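Local coordinates for competence damage-inducible protein A (Enterobacter cloacae subsp. cloacae, PDB 5VU3), which is of unknown function but belongs to the CinA (competence-damaged protein) family, whose characterised relatives include nicotinamide mononucleotide deamidases, at residues 69-79 with 90-101. Numbering follows the deposited sequence.
Sequences KERILGVSPET and TVTEMAASIRDI
Lys69 crosses Met94 at a slant, its CE 4.1 Å from SD, and its NZ hydrogen-bonds to Ser37 OG. This is helix packing in the alpha/beta CinA fold: helix 88-101 lies on the mixed sheet, and helix 66-73 and the turn into helix 77-83 pack against it. At Ile72, the backbone O meets Ile101 CD1, while the side chain packs on Ile101 of the second subunit. Leu73 is a knob in a hole formed by Met94, Ser97, Ile98 and Ile101. With CG anti to the carbonyl carbon (chi1 -70°), it turns its methyls onto helix 88-101: CD1 on Met94 CG, CD2 against Ser97 OG, Ile98 and Ile101. Gly74, with positive phi, turns the chain away, and Val75 N bonds back to Lys69 O. Val75 CG2 then touches Met94 CG at 3.8 Å, and CG1 lies 3.4 Å from Glu93 OE1. Ser76 is the N-cap of helix 77-83, and its N-H donates to Glu93 OE1 (3.0 Å, 161°). Extended beyond CG, Glu93 reaches the start of that helix, whose dipole may further stabilise its negative charge. Thr79 holds the other carboxylate oxygen: OG1 donates to Glu93 OE2 over 2.6 Å, on the syn side and 24° out of the carboxylate plane.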
ATOM      1  N   LYS A  69      12.676   6.898   3.159  1.00 25.72           N
ATOM      2  CA  LYS A  69      13.289   5.716   3.760  1.00 23.21           C
ATOM      3  C   LYS A  69      14.114   6.099   4.983  1.00 24.07           C
ATOM      4  O   LYS A  69      14.072   5.415   6.011  1.00 25.38           O
ATOM      5  CB  LYS A  69      14.160   4.981   2.736  1.00 21.24           C
ATOM      6  CG  LYS A  69      13.395   4.270   1.624  1.00 21.73           C
ATOM      7  CD  LYS A  69      14.342   3.563   0.661  1.00 22.82           C
ATOM      8  CE  LYS A  69      13.606   3.029  -0.574  1.00 24.46           C
ATOM      9  NZ  LYS A  69      13.065   4.100  -1.461  1.00 23.19           N
ATOM     10  N   GLU A  70      14.859   7.204   4.899  1.00 25.88           N
ATOM     11  CA  GLU A  70      15.674   7.620   6.037  1.00 25.06           C
ATOM     12  C   GLU A  70      14.812   8.121   7.187  1.00 28.73           C
ATOM     13  O   GLU A  70      15.058   7.787   8.352  1.00 29.37           O
ATOM     14  CB  GLU A  70      16.662   8.704   5.611  1.00 29.51           C
ATOM     15  CG  GLU A  70      17.554   8.292   4.467  1.00 33.86           C
ATOM     16  CD  GLU A  70      18.355   9.448   3.913  1.00 39.48           C
ATOM     17  OE1 GLU A  70      17.882  10.597   4.011  1.00 44.38           O
ATOM     18  OE2 GLU A  70      19.458   9.209   3.385  1.00 39.23           O
ATOM     19  N   ARG A  71      13.792   8.918   6.882  1.00 29.54           N
ATOM     20  CA  ARG A  71      13.026   9.565   7.940  1.00 31.02           C
ATOM     21  C   ARG A  71      12.018   8.613   8.580  1.00 28.95           C
ATOM     22  O   ARG A  71      11.887   8.580   9.812  1.00 27.43           O
ATOM     23  CB  ARG A  71      12.326  10.795   7.370  1.00 30.89           C
ATOM     24  CG  ARG A  71      11.959  11.848   8.386  1.00 40.28           C
ATOM     25  CD  ARG A  71      11.187  12.965   7.704  1.00 49.38           C
ATOM     26  NE  ARG A  71      10.105  12.429   6.881  1.00 51.79           N
ATOM     27  CZ  ARG A  71      10.129  12.390   5.552  1.00 51.20           C
ATOM     28  NH1 ARG A  71      11.184  12.866   4.898  1.00 42.83           N
ATOM     29  NH2 ARG A  71       9.107  11.873   4.881  1.00 51.84           N
ATOM     30  N   ILE A  72      11.306   7.831   7.770  1.00 24.05           N
ATOM     31  CA  ILE A  72      10.270   6.947   8.300  1.00 24.04           C
ATOM     32  C   ILE A  72      10.870   5.639   8.794  1.00 24.35           C
ATOM     33  O   ILE A  72      10.527   5.151   9.876  1.00 27.85           O
ATOM     34  CB  ILE A  72       9.185   6.686   7.241  1.00 22.98           C
ATOM     35  CG1 ILE A  72       8.564   7.998   6.759  1.00 28.21           C
ATOM     36  CG2 ILE A  72       8.117   5.748   7.801  1.00 25.18           C
ATOM     37  CD1 ILE A  72       7.542   7.809   5.666  1.00 28.79           C
ATOM     38  N   LEU A  73      11.761   5.045   8.007  1.00 21.02           N
ATOM     39  CA  LEU A  73      12.291   3.723   8.288  1.00 23.88           C
ATOM     40  C   LEU A  73      13.706   3.750   8.847  1.00 29.38           C
ATOM     41  O   LEU A  73      14.294   2.685   9.048  1.00 36.40           O
ATOM     42  CB  LEU A  73      12.252   2.865   7.022  1.00 23.82           C
ATOM     43  CG  LEU A  73      10.866   2.441   6.524  1.00 29.41           C
ATOM     44  CD1 LEU A  73      10.958   1.700   5.195  1.00 29.74           C
ATOM     45  CD2 LEU A  73      10.148   1.588   7.566  1.00 31.19           C
ATOM     46  N   GLY A  74      14.269   4.927   9.096  1.00 30.53           N
ATOM     47  CA  GLY A  74      15.578   4.996   9.724  1.00 29.99           C
ATOM     48  C   GLY A  74      16.684   4.348   8.924  1.00 31.26           C
ATOM     49  O   GLY A  74      17.682   3.904   9.504  1.00 33.89           O
ATOM     50  N   VAL A  75      16.531   4.269   7.605  1.00 22.91           N
ATOM     51  CA  VAL A  75      17.614   3.788   6.759  1.00 25.47           C
ATOM     52  C   VAL A  75      18.780   4.763   6.849  1.00 28.86           C
ATOM     53  O   VAL A  75      18.600   5.984   6.756  1.00 26.33           O
ATOM     54  CB  VAL A  75      17.129   3.613   5.312  1.00 23.86           C
ATOM     55  CG1 VAL A  75      18.309   3.356   4.371  1.00 24.39           C
ATOM     56  CG2 VAL A  75      16.094   2.480   5.229  1.00 23.40           C
ATOM     57  N   SER A  76      19.980   4.225   7.050  1.00 27.08           N
ATOM     58  CA  SER A  76      21.160   5.056   7.233  1.00 32.10           C
ATOM     59  C   SER A  76      21.525   5.776   5.939  1.00 29.24           C
ATOM     60  O   SER A  76      21.581   5.146   4.877  1.00 28.17           O
ATOM     61  CB  SER A  76      22.332   4.201   7.703  1.00 37.28           C
ATOM     62  OG  SER A  76      23.550   4.896   7.528  1.00 42.23           O
ATOM     63  N   PRO A  77      21.792   7.083   5.983  1.00 31.81           N
ATOM     64  CA  PRO A  77      22.252   7.773   4.766  1.00 31.07           C
ATOM     65  C   PRO A  77      23.546   7.206   4.207  1.00 32.58           C
ATOM     66  O   PRO A  77      23.741   7.213   2.985  1.00 33.68           O
ATOM     67  CB  PRO A  77      22.426   9.229   5.232  1.00 36.38           C
ATOM     68  CG  PRO A  77      21.598   9.345   6.478  1.00 38.17           C
ATOM     69  CD  PRO A  77      21.663   7.997   7.131  1.00 37.29           C
ATOM     70  N   GLU A  78      24.445   6.712   5.066  1.00 36.46           N
ATOM     71  CA  GLU A  78      25.674   6.110   4.563  1.00 37.16           C
ATOM     72  C   GLU A  78      25.410   4.763   3.901  1.00 36.49           C
ATOM     73  O   GLU A  78      26.133   4.378   2.977  1.00 37.26           O
ATOM     74  CB  GLU A  78      26.694   5.964   5.689  1.00 45.34           C
ATOM     75  CG  GLU A  78      28.079   5.537   5.211  1.00 55.97           C
ATOM     76  CD  GLU A  78      28.686   6.499   4.190  1.00 61.60           C
ATOM     77  OE1 GLU A  78      28.432   7.721   4.279  1.00 61.02           O
ATOM     78  OE2 GLU A  78      29.425   6.029   3.298  1.00 62.12           O
ATOM     79  N   THR A  79      24.389   4.031   4.353  1.00 32.58           N
ATOM     80  CA  THR A  79      23.970   2.843   3.616  1.00 30.32           C
ATOM     81  C   THR A  79      23.538   3.213   2.204  1.00 29.75           C
ATOM     82  O   THR A  79      23.963   2.585   1.226  1.00 30.80           O
ATOM     83  CB  THR A  79      22.843   2.117   4.355  1.00 24.58           C
ATOM     84  OG1 THR A  79      23.354   1.544   5.563  1.00 29.81           O
ATOM     85  CG2 THR A  79      22.252   1.007   3.490  1.00 22.79           C
ATOM     86  N   THR A  90      20.041  -2.058   2.016  1.00 20.52           N
ATOM     87  CA  THR A  90      18.931  -1.149   2.285  1.00 22.45           C
ATOM     88  C   THR A  90      17.661  -1.909   2.650  1.00 22.68           C
ATOM     89  O   THR A  90      16.954  -1.518   3.582  1.00 24.55           O
ATOM     90  CB  THR A  90      18.695  -0.226   1.084  1.00 20.74           C
ATOM     91  OG1 THR A  90      19.788   0.691   0.975  1.00 23.32           O
ATOM     92  CG2 THR A  90      17.413   0.571   1.256  1.00 18.21           C
ATOM     93  N   VAL A  91      17.358  -3.009   1.948  1.00 18.80           N
ATOM     94  CA  VAL A  91      16.124  -3.719   2.275  1.00 18.95           C
ATOM     95  C   VAL A  91      16.237  -4.413   3.623  1.00 20.53           C
ATOM     96  O   VAL A  91      15.228  -4.592   4.316  1.00 20.65           O
ATOM     97  CB  VAL A  91      15.729  -4.711   1.166  1.00 23.80           C
ATOM     98  CG1 VAL A  91      15.215  -3.953  -0.056  1.00 20.34           C
ATOM     99  CG2 VAL A  91      16.885  -5.631   0.815  1.00 25.84           C
ATOM    100  N   THR A  92      17.449  -4.808   4.028  1.00 23.98           N
ATOM    101  CA  THR A  92      17.631  -5.328   5.379  1.00 21.19           C
ATOM    102  C   THR A  92      17.188  -4.301   6.414  1.00 22.41           C
ATOM    103  O   THR A  92      16.456  -4.624   7.358  1.00 23.43           O
ATOM    104  CB  THR A  92      19.092  -5.721   5.605  1.00 20.37           C
ATOM    105  OG1 THR A  92      19.413  -6.850   4.784  1.00 23.43           O
ATOM    106  CG2 THR A  92      19.322  -6.088   7.069  1.00 22.37           C
ATOM    107  N   GLU A  93      17.621  -3.050   6.248  1.00 21.67           N
ATOM    108  CA  GLU A  93      17.257  -2.018   7.214  1.00 21.18           C
ATOM    109  C   GLU A  93      15.778  -1.678   7.110  1.00 20.23           C
ATOM    110  O   GLU A  93      15.119  -1.426   8.126  1.00 20.27           O
ATOM    111  CB  GLU A  93      18.124  -0.769   7.005  1.00 25.34           C
ATOM    112  CG  GLU A  93      19.624  -0.998   7.223  1.00 28.02           C
ATOM    113  CD  GLU A  93      20.485   0.224   6.902  1.00 30.16           C
ATOM    114  OE1 GLU A  93      19.938   1.290   6.548  1.00 30.84           O
ATOM    115  OE2 GLU A  93      21.725   0.113   7.002  1.00 32.71           O
ATOM    116  N   MET A  94      15.240  -1.659   5.884  1.00 16.73           N
ATOM    117  CA  MET A  94      13.814  -1.402   5.703  1.00 18.96           C
ATOM    118  C   MET A  94      12.975  -2.465   6.393  1.00 22.09           C
ATOM    119  O   MET A  94      11.984  -2.148   7.066  1.00 21.96           O
ATOM    120  CB  MET A  94      13.469  -1.367   4.213  1.00 17.57           C
ATOM    121  CG  MET A  94      13.965  -0.146   3.453  1.00 21.39           C
ATOM    122  SD  MET A  94      13.598  -0.334   1.687  1.00 22.03           S
ATOM    123  CE  MET A  94      11.797  -0.293   1.654  1.00 22.70           C
ATOM    124  N   ALA A  95      13.354  -3.738   6.231  1.00 20.39           N
ATOM    125  CA  ALA A  95      12.560  -4.823   6.797  1.00 20.08           C
ATOM    126  C   ALA A  95      12.611  -4.812   8.321  1.00 19.21           C
ATOM    127  O   ALA A  95      11.599  -5.061   8.981  1.00 21.61           O
ATOM    128  CB  ALA A  95      13.043  -6.165   6.252  1.00 22.63           C
ATOM    129  N   ALA A  96      13.783  -4.533   8.894  1.00 20.76           N
ATOM    130  CA  ALA A  96      13.903  -4.489  10.346  1.00 23.76           C
ATOM    131  C   ALA A  96      13.056  -3.366  10.929  1.00 21.29           C
ATOM    132  O   ALA A  96      12.383  -3.544  11.951  1.00 24.67           O
ATOM    133  CB  ALA A  96      15.372  -4.318  10.747  1.00 23.59           C
ATOM    134  N   SER A  97      13.079  -2.199  10.291  1.00 19.86           N
ATOM    135  CA  SER A  97      12.358  -1.049  10.822  1.00 22.52           C
ATOM    136  C   SER A  97      10.844  -1.238  10.718  1.00 23.98           C
ATOM    137  O   SER A  97      10.115  -0.985  11.683  1.00 23.01           O
ATOM    138  CB  SER A  97      12.797   0.214  10.088  1.00 25.34           C
ATOM    139  OG  SER A  97      11.935   1.297  10.387  1.00 32.70           O
ATOM    140  N   ILE A  98      10.345  -1.677   9.557  1.00 21.76           N
ATOM    141  CA  ILE A  98       8.890  -1.801   9.419  1.00 18.31           C
ATOM    142  C   ILE A  98       8.359  -2.891  10.342  1.00 20.27           C
ATOM    143  O   ILE A  98       7.247  -2.779  10.870  1.00 19.89           O
ATOM    144  CB  ILE A  98       8.481  -2.042   7.952  1.00 19.24           C
ATOM    145  CG1 ILE A  98       6.961  -1.895   7.779  1.00 18.56           C
ATOM    146  CG2 ILE A  98       8.935  -3.419   7.458  1.00 17.77           C
ATOM    147  CD1 ILE A  98       6.420  -0.518   8.133  1.00 23.48           C
ATOM    148  N   ARG A  99       9.148  -3.939  10.577  1.00 25.16           N
ATOM    149  CA  ARG A  99       8.753  -4.971  11.528  1.00 24.80           C
ATOM    150  C   ARG A  99       8.553  -4.384  12.922  1.00 24.30           C
ATOM    151  O   ARG A  99       7.605  -4.744  13.630  1.00 21.52           O
ATOM    152  CB  ARG A  99       9.808  -6.081  11.534  1.00 22.86           C
ATOM    153  CG  ARG A  99       9.518  -7.223  12.474  1.00 27.52           C
ATOM    154  CD  ARG A  99      10.633  -8.258  12.466  1.00 26.42           C
ATOM    155  NE  ARG A  99      10.453  -9.221  13.548  1.00 29.18           N
ATOM    156  CZ  ARG A  99      11.071  -9.172  14.725  1.00 33.39           C
ATOM    157  NH1 ARG A  99      11.942  -8.210  14.994  1.00 31.09           N
ATOM    158  NH2 ARG A  99      10.816 -10.098  15.642  1.00 35.88           N
ATOM    159  N   ASP A 100       9.418  -3.454  13.322  1.00 26.03           N
ATOM    160  CA  ASP A 100       9.275  -2.827  14.633  1.00 27.86           C
ATOM    161  C   ASP A 100       8.118  -1.831  14.655  1.00 22.91           C
ATOM    162  O   ASP A 100       7.333  -1.798  15.611  1.00 23.60           O
ATOM    163  CB  ASP A 100      10.577  -2.134  15.019  1.00 36.41           C
ATOM    164  CG  ASP A 100      11.700  -3.112  15.263  1.00 43.24           C
ATOM    165  OD1 ASP A 100      11.418  -4.222  15.772  1.00 46.52           O
ATOM    166  OD2 ASP A 100      12.860  -2.765  14.947  1.00 41.23           O
ATOM    167  N   ILE A 101       8.015  -0.993  13.621  1.00 22.48           N
ATOM    168  CA  ILE A 101       6.954   0.011  13.575  1.00 21.67           C
ATOM    169  C   ILE A 101       5.585  -0.653  13.638  1.00 20.61           C
ATOM    170  O   ILE A 101       4.666  -0.164  14.313  1.00 23.12           O
ATOM    171  CB  ILE A 101       7.109   0.883  12.314  1.00 24.68           C
ATOM    172  CG1 ILE A 101       8.285   1.856  12.469  1.00 26.83           C
ATOM    173  CG2 ILE A 101       5.823   1.652  12.009  1.00 26.99           C
ATOM    174  CD1 ILE A 101       8.820   2.362  11.131  1.00 25.85           C
TER